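Local coordinates for protein diol-dehydratase (Roseburia inulinivorans, PDB 5I2A) that probably catalyses the B12-independent dehydration of 1,2-propanediol as a member of the glycyl radical enzyme family, at residues Leu506-Asn509 and Ala510-Ile514; Gln802-Pro805 and Glu806-Ser809; Phe206-Ser209 and Ile210-Ser213; Gln830-Ile833 and Ile834-Glu838. All blocks are in the same frame, centred on the assembly; numbering follows the deposited sequence.

Contact 1 of 4, residues Leu506-Asn509 and Ala510-Ile514; sequences LMVN and ADNAI
V508 and N512, one turn apart on the same helix, form the close-packed side of this local contact. Their side chains run alongside each other in the same direction, and V508 CG1 comes to 3.5 Å from N512 ND2. V508 sets this up by holding CG1 anti to its backbone N (chi1 172°), which places that methyl next to its own carbonyl. V508 O accepts the N-H of N512 at 2.9 Å from N512 N, and N512 CG lies close by, 3.3 Å from that oxygen. The rotation of the N512 amide is set by outside partners, since OD1 bonds to Y689 OH and ND2 gives to K682 O. N509 also has outside partners, its OD1 accepting from T145 OG1 and A142 N. A513 CB lies 3.4 Å from N509 O.

Things are slacker where M507 and D511 run side by side. M507 CG and D511 OD2 are 4.2 Å apart, and this carboxylate oxygen is buried with no polar partner in the model. Slack here does not mean wet, because every touching residue is buried.

Helix 489-521 has neighbours on several sides here: L506 and A510 pack on helix 143-150 and strand 154-155, M507 and D511 on strand 454-457, and N509 ND2 bonds to F195 O of the second subunit.

Contact 2 of 4, residues Gln802-Pro805 and Glu806-Ser809; sequences QAHP and EKYS
E806 folds back on H804 and P805 through two torsions: chi1 of 72° puts CG between the backbone N and the carbonyl carbon, and chi2 of -75° then bends the chain toward the preceding residues. Its carboxylate ends beside the H804 side chain, which points the same way. OE2 sits 3.4 Å from H804 CB and approaches the imidazole at its edge, near the ring plane, while ring and carboxylate planes stand 82° apart, almost perpendicular. OE1 comes to 3.2 Å from P805 N, but a proline nitrogen has no hydrogen to offer, so this is simple contact.

Two backbone bonds close the turn. K807 N gives to H804 O at 3.1 Å, and Y808 N to P805 O at 2.9 Å; both donors stand well above the carbonyl plane rather than on a lone pair. H804 O also meets the edge of the Y808 ring, in its plane, 3.4 Å from CD2. K807 lays its aliphatic chain beside the histidine, with CD 3.9 Å from H804 CB. The polar ends of K807 and Y808 converge on D800, whose OD2 pairs with both NZ and OH.

H804 is where helical backbone angles stop after helix 795-803. The consecutive bonds between residues three apart are the signature of a 3-10 turn, here a surface turn within the glycine radical region, leading on to strand 812-814.

Contact 3 of 4, residues Phe206-Ser209 and Ile210-Ser213; sequences FLES and ILIS
I210 N bonds back to F206 O at 3.0 Å, the first of four successive alpha-helical bonds between the two halves of this stretch of helix 200-233. The next is longer, 3.3 Å from L211 N to L207 O, and I212 N to E208 O follows at 3.1 Å. At the last step S209 O takes two donors from one residue: S213 N at 3.0 Å and S213 OG at 2.9 Å. They reach it from opposite faces of the carbonyl plane. With chi1 at -57°, the S213 hydroxyl lies beside its own backbone N and so folds back onto the helix.

Among the side chains, F206 and I210 carry the packing. F206 has CG anti to the backbone N (chi1 174°), from which the ring projects outward and leans toward I210. The isoleucine crosses it at a slant, CD1 reaching 3.6 Å from F206 CE2, with CG1 over one face of the ring and offset toward its rim. On a less buried side, L211 CD1 passes 3.9 Å from E208 OE1. I210 continues outward onto V186 of helix 171-190 and I535 of helix 534-537, while S209 faces M51 and A54 of helix 49-63.

S209 OG bonds to C205 O, and weakly to V50 O, so both serine hydroxyls are satisfied mainly by carbonyls of their own helix, which is compatible with burial among largely apolar neighbours.

Contact 4 of 4, residues Gln830-Ile833 and Ile834-Glu838; sequences QDDI and IKRTE
D832 and K835 supply the direct ionic interaction, a salt bridge of 2.8 Å from D832 OD1 to K835 NZ on the anti lone pair of OD1. D832 holds CG anti to its backbone N (chi1 -168°), which sets the carboxylate beside its own carbonyl carbon and points it outward from the helix, where K835 NZ can reach OD1. The other oxygen, OD2, stays 4.4 Å from R836 NH2, beyond salt-bridge range.

Water covers that gap. One molecule sits 2.7 Å from D832 OD2 and accepts the N-H of R836 NE at 2.9 Å; a second donates to OD2 and has a weak, doubtful contact with R836 NH2. OD2 also accepts from N699 ND2. R836 NH2 also gives to V815 O.

The main-chain bonds record a helix coming to its end. I834 N to Q830 O is short, 2.9 Å, and K835 N to D831 O 3.1 Å, whereas R836 N has two weak bonds, to D832 O and I833 O. Here ends helix 827-835, the last of the chain, and the backbone becomes extended.

Packing comes from I833 and R836, which run side by side. I833 CG1 lies over the centre of one guanidinium face, 4.0 Å above its plane. I834 leans back on its own helix, CG1 3.3 Å from Q830 O, and packs on R795 and L798 of helix 795-803.

How the contacts relate
Contacts 2 and 4 are the only pair that touch, their centres about 17 Å apart. Q802 NE2 probably bonds to both D831 OD1, at 2.8 Å, and Q830 OE1, while Q802 CD packs on I834 CD1; helix 795-803 is thereby fastened to the final helix. The chain between them includes G817, the predicted glycyl radical site, unmodified here, between strands 812-814 and 819-821; R836 of contact 4 bonds to V815 close to it in the chain. Contact 1 lies at the subunit interface, its nearest atoms about 20 Å from contact 4 and about 16 Å from contact 3. Contact 3 lies across the chain's centre from contacts 2 and 4, its centre about 50 Å from that of contact 2.

Contact 1 of 4, residues Leu506-Asn509 and Ala510-Ile514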
loop_
_atom_site.group_PDB
_atom_site.type_symbol
_atom_site.label_atom_id
_atom_site.label_comp_id
_atom_site.label_asym_id
_atom_site.label_seq_id
_atom_site.Cartn_x
_atom_site.Cartn_y
_atom_site.Cartn_z
ATOM N N LEU A 506 2.252 -11.333 -21.306
ATOM C CA LEU A 506 2.702 -12.005 -20.091
ATOM C C LEU A 506 3.941 -11.332 -19.479
ATOM O O LEU A 506 4.089 -11.283 -18.257
ATOM C CB LEU A 506 2.992 -13.480 -20.383
ATOM C CG LEU A 506 1.765 -14.303 -20.789
ATOM C CD1 LEU A 506 2.119 -15.771 -20.962
ATOM C CD2 LEU A 506 0.662 -14.136 -19.748
ATOM N N MET A 507 4.839 -10.843 -20.329
ATOM C CA MET A 507 6.006 -10.116 -19.858
ATOM C C MET A 507 5.558 -8.829 -19.154
ATOM O O MET A 507 6.106 -8.465 -18.125
ATOM C CB MET A 507 6.963 -9.785 -21.010
ATOM C CG MET A 507 8.195 -8.999 -20.568
ATOM S SD MET A 507 9.383 -8.704 -21.878
ATOM C CE MET A 507 8.447 -7.812 -23.113
ATOM N N VAL A 508 4.549 -8.167 -19.714
ATOM C CA VAL A 508 3.974 -6.969 -19.098
ATOM C C VAL A 508 3.410 -7.346 -17.713
ATOM O O VAL A 508 3.628 -6.645 -16.730
ATOM C CB VAL A 508 2.887 -6.325 -19.997
ATOM C CG1 VAL A 508 2.157 -5.179 -19.267
ATOM C CG2 VAL A 508 3.500 -5.821 -21.326
ATOM N N ASN A 509 2.740 -8.485 -17.634
ATOM C CA ASN A 509 2.243 -8.968 -16.346
ATOM C C ASN A 509 3.378 -9.146 -15.324
ATOM O O ASN A 509 3.261 -8.713 -14.184
ATOM C CB ASN A 509 1.474 -10.289 -16.530
ATOM C CG ASN A 509 0.857 -10.800 -15.232
ATOM O OD1 ASN A 509 1.440 -11.638 -14.559
ATOM N ND2 ASN A 509 -0.329 -10.292 -14.884
ATOM N N ALA A 510 4.490 -9.741 -15.751
ATOM C CA ALA A 510 5.618 -9.994 -14.852
ATOM C C ALA A 510 6.235 -8.683 -14.330
ATOM O O ALA A 510 6.458 -8.519 -13.131
ATOM C CB ALA A 510 6.683 -10.849 -15.555
ATOM N N ASP A 511 6.503 -7.752 -15.234
ATOM C CA ASP A 511 7.099 -6.481 -14.833
ATOM C C ASP A 511 6.148 -5.664 -13.954
ATOM O O ASP A 511 6.574 -5.075 -12.968
ATOM C CB ASP A 511 7.512 -5.661 -16.063
ATOM C CG ASP A 511 8.860 -6.062 -16.599
ATOM O OD1 ASP A 511 9.737 -6.454 -15.792
ATOM O OD2 ASP A 511 9.051 -5.969 -17.821
ATOM N N ASN A 512 4.868 -5.634 -14.314
ATOM C CA ASN A 512 3.888 -4.903 -13.515
ATOM C C ASN A 512 3.778 -5.511 -12.109
ATOM O O ASN A 512 3.646 -4.793 -11.129
ATOM C CB ASN A 512 2.513 -4.876 -14.209
ATOM C CG ASN A 512 2.475 -3.903 -15.397
ATOM O OD1 ASN A 512 3.423 -3.152 -15.626
ATOM N ND2 ASN A 512 1.369 -3.899 -16.130
ATOM N N ALA A 513 3.852 -6.832 -12.018
ATOM C CA ALA A 513 3.863 -7.499 -10.713
ATOM C C ALA A 513 5.070 -7.069 -9.867
ATOM O O ALA A 513 4.937 -6.767 -8.687
ATOM C CB ALA A 513 3.852 -9.023 -10.889
ATOM N N ILE A 514 6.247 -7.038 -10.482
ATOM C CA ILE A 514 7.455 -6.611 -9.784
ATOM C C ILE A 514 7.362 -5.118 -9.410
ATOM O O ILE A 514 7.825 -4.709 -8.359
ATOM C CB ILE A 514 8.700 -6.910 -10.645
ATOM C CG1 ILE A 514 8.829 -8.426 -10.831
ATOM C CG2 ILE A 514 9.984 -6.328 -10.017
ATOM C CD1 ILE A 514 9.789 -8.854 -11.955
#

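Contact 2 of 4, residues Gln802-Pro805 and Glu806-Ser809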
loop_
_atom_site.group_PDB
_atom_site.type_symbol
_atom_site.label_atom_id
_atom_site.label_comp_id
_atom_site.label_asym_id
_atom_site.label_seq_id
_atom_site.Cartn_x
_atom_site.Cartn_y
_atom_site.Cartn_z
ATOM N N GLN A 802 42.789 -15.637 -24.911
ATOM C CA GLN A 802 42.167 -16.860 -24.434
ATOM C C GLN A 802 43.206 -17.881 -24.016
ATOM O O GLN A 802 43.074 -18.493 -22.966
ATOM C CB GLN A 802 41.262 -17.473 -25.499
ATOM C CG GLN A 802 39.906 -16.812 -25.611
ATOM C CD GLN A 802 38.920 -17.647 -26.408
ATOM O OE1 GLN A 802 39.276 -18.242 -27.420
ATOM N NE2 GLN A 802 37.671 -17.706 -25.943
ATOM N N ALA A 803 44.240 -18.052 -24.837
ATOM C CA ALA A 803 45.275 -19.050 -24.586
ATOM C C ALA A 803 46.208 -18.651 -23.446
ATOM O O ALA A 803 46.664 -19.500 -22.687
ATOM C CB ALA A 803 46.081 -19.303 -25.860
ATOM N N HIS A 804 46.494 -17.360 -23.330
ATOM C CA HIS A 804 47.427 -16.866 -22.327
ATOM C C HIS A 804 46.897 -15.611 -21.660
ATOM O O HIS A 804 47.402 -14.524 -21.920
ATOM C CB HIS A 804 48.794 -16.573 -22.959
ATOM C CG HIS A 804 49.335 -17.704 -23.775
ATOM N ND1 HIS A 804 49.969 -18.792 -23.211
ATOM C CD2 HIS A 804 49.320 -17.927 -25.111
ATOM C CE1 HIS A 804 50.318 -19.637 -24.164
ATOM N NE2 HIS A 804 49.939 -19.134 -25.327
ATOM N N PRO A 805 45.884 -15.754 -20.786
ATOM C CA PRO A 805 45.265 -14.572 -20.171
ATOM C C PRO A 805 46.231 -13.728 -19.351
ATOM O O PRO A 805 46.026 -12.521 -19.202
ATOM C CB PRO A 805 44.163 -15.167 -19.273
ATOM C CG PRO A 805 44.555 -16.609 -19.059
ATOM C CD PRO A 805 45.253 -17.011 -20.347
ATOM N N GLU A 806 47.289 -14.338 -18.837
ATOM C CA GLU A 806 48.223 -13.602 -17.999
ATOM C C GLU A 806 48.974 -12.493 -18.776
ATOM O O GLU A 806 49.550 -11.603 -18.172
ATOM C CB GLU A 806 49.222 -14.567 -17.340
ATOM C CG GLU A 806 50.270 -15.165 -18.293
ATOM C CD GLU A 806 49.728 -16.253 -19.218
ATOM O OE1 GLU A 806 48.530 -16.620 -19.117
ATOM O OE2 GLU A 806 50.515 -16.739 -20.062
ATOM N N LYS A 807 48.928 -12.518 -20.104
ATOM C CA LYS A 807 49.558 -11.465 -20.907
ATOM C C LYS A 807 48.594 -10.312 -21.208
ATOM O O LYS A 807 48.973 -9.314 -21.833
ATOM C CB LYS A 807 50.087 -12.041 -22.231
ATOM C CG LYS A 807 51.320 -12.959 -22.084
ATOM C CD LYS A 807 51.521 -13.831 -23.323
ATOM C CE LYS A 807 51.727 -13.002 -24.582
ATOM N NZ LYS A 807 51.800 -13.841 -25.824
ATOM N N TYR A 808 47.347 -10.464 -20.772
ATOM C CA TYR A 808 46.274 -9.572 -21.195
ATOM C C TYR A 808 45.372 -9.152 -20.055
ATOM O O TYR A 808 44.161 -9.026 -20.222
ATOM C CB TYR A 808 45.443 -10.250 -22.278
ATOM C CG TYR A 808 46.231 -10.520 -23.533
ATOM C CD1 TYR A 808 46.418 -9.523 -24.476
ATOM C CD2 TYR A 808 46.815 -11.763 -23.756
ATOM C CE1 TYR A 808 47.145 -9.751 -25.625
ATOM C CE2 TYR A 808 47.554 -12.009 -24.911
ATOM C CZ TYR A 808 47.710 -11.000 -25.844
ATOM O OH TYR A 808 48.440 -11.228 -26.998
ATOM N N SER A 809 45.969 -8.923 -18.895
ATOM C CA SER A 809 45.195 -8.621 -17.715
ATOM C C SER A 809 44.483 -7.270 -17.849
ATOM O O SER A 809 43.478 -7.043 -17.196
ATOM C CB SER A 809 46.092 -8.658 -16.468
ATOM O OG SER A 809 47.116 -7.690 -16.541
#

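Contact 3 of 4, residues Phe206-Ser209 and Ile210-Ser213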
loop_
_atom_site.group_PDB
_atom_site.type_symbol
_atom_site.label_atom_id
_atom_site.label_comp_id
_atom_site.label_asym_id
_atom_site.label_seq_id
_atom_site.Cartn_x
_atom_site.Cartn_y
_atom_site.Cartn_z
ATOM N N PHE A 206 6.441 10.741 3.892
ATOM C CA PHE A 206 7.423 10.693 2.806
ATOM C C PHE A 206 8.392 11.873 2.895
ATOM O O PHE A 206 9.601 11.692 2.798
ATOM C CB PHE A 206 6.721 10.681 1.445
ATOM C CG PHE A 206 7.654 10.784 0.280
ATOM C CD1 PHE A 206 8.497 9.735 -0.051
ATOM C CD2 PHE A 206 7.697 11.939 -0.487
ATOM C CE1 PHE A 206 9.368 9.839 -1.129
ATOM C CE2 PHE A 206 8.557 12.042 -1.568
ATOM C CZ PHE A 206 9.398 10.994 -1.885
ATOM N N LEU A 207 7.856 13.073 3.103
ATOM C CA LEU A 207 8.694 14.264 3.240
ATOM C C LEU A 207 9.629 14.153 4.460
ATOM O O LEU A 207 10.796 14.499 4.359
ATOM C CB LEU A 207 7.832 15.534 3.319
ATOM C CG LEU A 207 7.010 15.856 2.054
ATOM C CD1 LEU A 207 6.177 17.122 2.196
ATOM C CD2 LEU A 207 7.913 15.966 0.824
ATOM N N GLU A 208 9.138 13.654 5.596
ATOM C CA GLU A 208 10.008 13.479 6.764
ATOM C C GLU A 208 11.097 12.465 6.469
ATOM O O GLU A 208 12.226 12.614 6.922
ATOM C CB GLU A 208 9.232 13.019 8.000
ATOM C CG GLU A 208 8.118 13.941 8.448
ATOM C CD GLU A 208 8.591 15.075 9.329
ATOM O OE1 GLU A 208 9.821 15.298 9.433
ATOM O OE2 GLU A 208 7.716 15.741 9.932
ATOM N N SER A 209 10.737 11.421 5.727
ATOM C CA SER A 209 11.687 10.392 5.314
ATOM C C SER A 209 12.825 10.963 4.470
ATOM O O SER A 209 13.965 10.527 4.583
ATOM C CB SER A 209 10.977 9.293 4.524
ATOM O OG SER A 209 10.074 8.601 5.360
ATOM N N ILE A 210 12.509 11.926 3.617
ATOM C CA ILE A 210 13.550 12.581 2.839
ATOM C C ILE A 210 14.528 13.325 3.755
ATOM O O ILE A 210 15.741 13.218 3.585
ATOM C CB ILE A 210 12.968 13.553 1.812
ATOM C CG1 ILE A 210 12.182 12.784 0.742
ATOM C CG2 ILE A 210 14.088 14.395 1.180
ATOM C CD1 ILE A 210 11.465 13.693 -0.307
ATOM N N LEU A 211 14.000 14.061 4.733
ATOM C CA LEU A 211 14.851 14.815 5.656
ATOM C C LEU A 211 15.846 13.881 6.349
ATOM O O LEU A 211 17.047 14.138 6.393
ATOM C CB LEU A 211 14.000 15.564 6.698
ATOM C CG LEU A 211 13.121 16.704 6.172
ATOM C CD1 LEU A 211 12.395 17.405 7.315
ATOM C CD2 LEU A 211 13.942 17.697 5.355
ATOM N N ILE A 212 15.331 12.777 6.863
ATOM C CA ILE A 212 16.153 11.785 7.520
ATOM C C ILE A 212 17.222 11.233 6.564
ATOM O O ILE A 212 18.389 11.107 6.937
ATOM C CB ILE A 212 15.283 10.655 8.086
ATOM C CG1 ILE A 212 14.434 11.207 9.237
ATOM C CG2 ILE A 212 16.148 9.492 8.571
ATOM C CD1 ILE A 212 13.289 10.321 9.659
ATOM N N SER A 213 16.831 10.951 5.326
ATOM C CA SER A 213 17.769 10.401 4.351
ATOM C C SER A 213 18.849 11.425 3.973
ATOM O O SER A 213 20.006 11.071 3.797
ATOM C CB SER A 213 17.027 9.922 3.091
ATOM O OG SER A 213 16.041 8.955 3.417
#

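Contact 4 of 4, residues Gln830-Ile833 and Ile834-Glu838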
loop_
_atom_site.group_PDB
_atom_site.type_symbol
_atom_site.label_atom_id
_atom_site.label_comp_id
_atom_site.label_asym_id
_atom_site.label_seq_id
_atom_site.Cartn_x
_atom_site.Cartn_y
_atom_site.Cartn_z
ATOM N N GLN A 830 33.334 -14.809 -24.376
ATOM C CA GLN A 830 34.516 -14.514 -25.188
ATOM C C GLN A 830 34.356 -15.037 -26.609
ATOM O O GLN A 830 34.645 -14.331 -27.565
ATOM C CB GLN A 830 35.773 -15.130 -24.576
ATOM C CG GLN A 830 36.241 -14.518 -23.262
ATOM C CD GLN A 830 37.493 -15.223 -22.754
ATOM O OE1 GLN A 830 37.791 -16.330 -23.187
ATOM N NE2 GLN A 830 38.217 -14.592 -21.837
ATOM N N ASP A 831 33.897 -16.280 -26.744
ATOM C CA ASP A 831 33.702 -16.859 -28.072
ATOM C C ASP A 831 32.677 -16.078 -28.893
ATOM O O ASP A 831 32.835 -15.937 -30.096
ATOM C CB ASP A 831 33.255 -18.321 -27.984
ATOM C CG ASP A 831 34.361 -19.254 -27.492
ATOM O OD1 ASP A 831 35.538 -18.835 -27.426
ATOM O OD2 ASP A 831 34.039 -20.422 -27.199
ATOM N N ASP A 832 31.614 -15.602 -28.244
ATOM C CA ASP A 832 30.604 -14.832 -28.952
ATOM C C ASP A 832 31.230 -13.559 -29.523
ATOM O O ASP A 832 30.992 -13.192 -30.663
ATOM C CB ASP A 832 29.420 -14.480 -28.041
ATOM C CG ASP A 832 28.226 -13.939 -28.826
ATOM O OD1 ASP A 832 27.800 -14.606 -29.783
ATOM O OD2 ASP A 832 27.721 -12.850 -28.495
ATOM N N ILE A 833 32.042 -12.900 -28.708
ATOM C CA ILE A 833 32.683 -11.654 -29.100
ATOM C C ILE A 833 33.679 -11.902 -30.236
ATOM O O ILE A 833 33.734 -11.143 -31.204
ATOM C CB ILE A 833 33.366 -11.000 -27.881
ATOM C CG1 ILE A 833 32.287 -10.578 -26.867
ATOM C CG2 ILE A 833 34.233 -9.808 -28.304
ATOM C CD1 ILE A 833 32.805 -9.968 -25.586
ATOM N N ILE A 834 34.415 -13.005 -30.141
ATOM C CA ILE A 834 35.403 -13.351 -31.155
ATOM C C ILE A 834 34.781 -13.638 -32.521
ATOM O O ILE A 834 35.323 -13.228 -33.539
ATOM C CB ILE A 834 36.252 -14.570 -30.700
ATOM C CG1 ILE A 834 37.205 -14.143 -29.578
ATOM C CG2 ILE A 834 37.033 -15.145 -31.864
ATOM C CD1 ILE A 834 37.865 -15.307 -28.820
ATOM N N LYS A 835 33.641 -14.323 -32.569
ATOM C CA LYS A 835 33.108 -14.671 -33.876
ATOM C C LYS A 835 32.326 -13.528 -34.538
ATOM O O LYS A 835 31.891 -13.674 -35.673
ATOM C CB LYS A 835 32.232 -15.922 -33.799
ATOM C CG LYS A 835 30.810 -15.688 -33.378
ATOM C CD LYS A 835 29.962 -16.942 -33.600
ATOM C CE LYS A 835 28.521 -16.713 -33.114
ATOM N NZ LYS A 835 28.424 -16.635 -31.622
ATOM N N ARG A 836 32.155 -12.403 -33.845
ATOM C CA ARG A 836 31.508 -11.245 -34.461
ATOM C C ARG A 836 32.242 -10.859 -35.739
ATOM O O ARG A 836 33.466 -10.959 -35.809
ATOM C CB ARG A 836 31.467 -10.056 -33.507
ATOM C CG ARG A 836 30.495 -10.235 -32.344
ATOM C CD ARG A 836 30.578 -9.056 -31.395
ATOM N NE ARG A 836 29.773 -9.252 -30.189
ATOM C CZ ARG A 836 29.744 -8.400 -29.172
ATOM N NH1 ARG A 836 30.465 -7.280 -29.220
ATOM N NH2 ARG A 836 28.987 -8.659 -28.111
ATOM N N THR A 837 31.489 -10.461 -36.751
ATOM C CA THR A 837 32.063 -10.094 -38.050
ATOM C C THR A 837 33.106 -8.985 -37.928
ATOM O O THR A 837 32.867 -7.948 -37.320
ATOM C CB THR A 837 30.976 -9.638 -39.032
ATOM O OG1 THR A 837 29.890 -10.569 -39.000
ATOM C CG2 THR A 837 31.533 -9.549 -40.448
ATOM N N GLU A 838 34.286 -9.229 -38.479
ATOM C CA GLU A 838 35.319 -8.207 -38.539
ATOM C C GLU A 838 35.186 -7.452 -39.856
ATOM O O GLU A 838 35.303 -8.055 -40.915
ATOM C CB GLU A 838 36.708 -8.835 -38.415
ATOM C CG GLU A 838 37.816 -7.884 -38.786
ATOM C CD GLU A 838 39.150 -8.591 -38.938
ATOM O OE1 GLU A 838 39.592 -9.266 -37.981
ATOM O OE2 GLU A 838 39.741 -8.470 -40.026
HETATM O O HOH W 1 28.852 -13.352 -32.444
HETATM O O HOH W 2 27.738 -11.235 -30.717
HETATM O O HOH W 3 28.486 -10.846 -26.938
#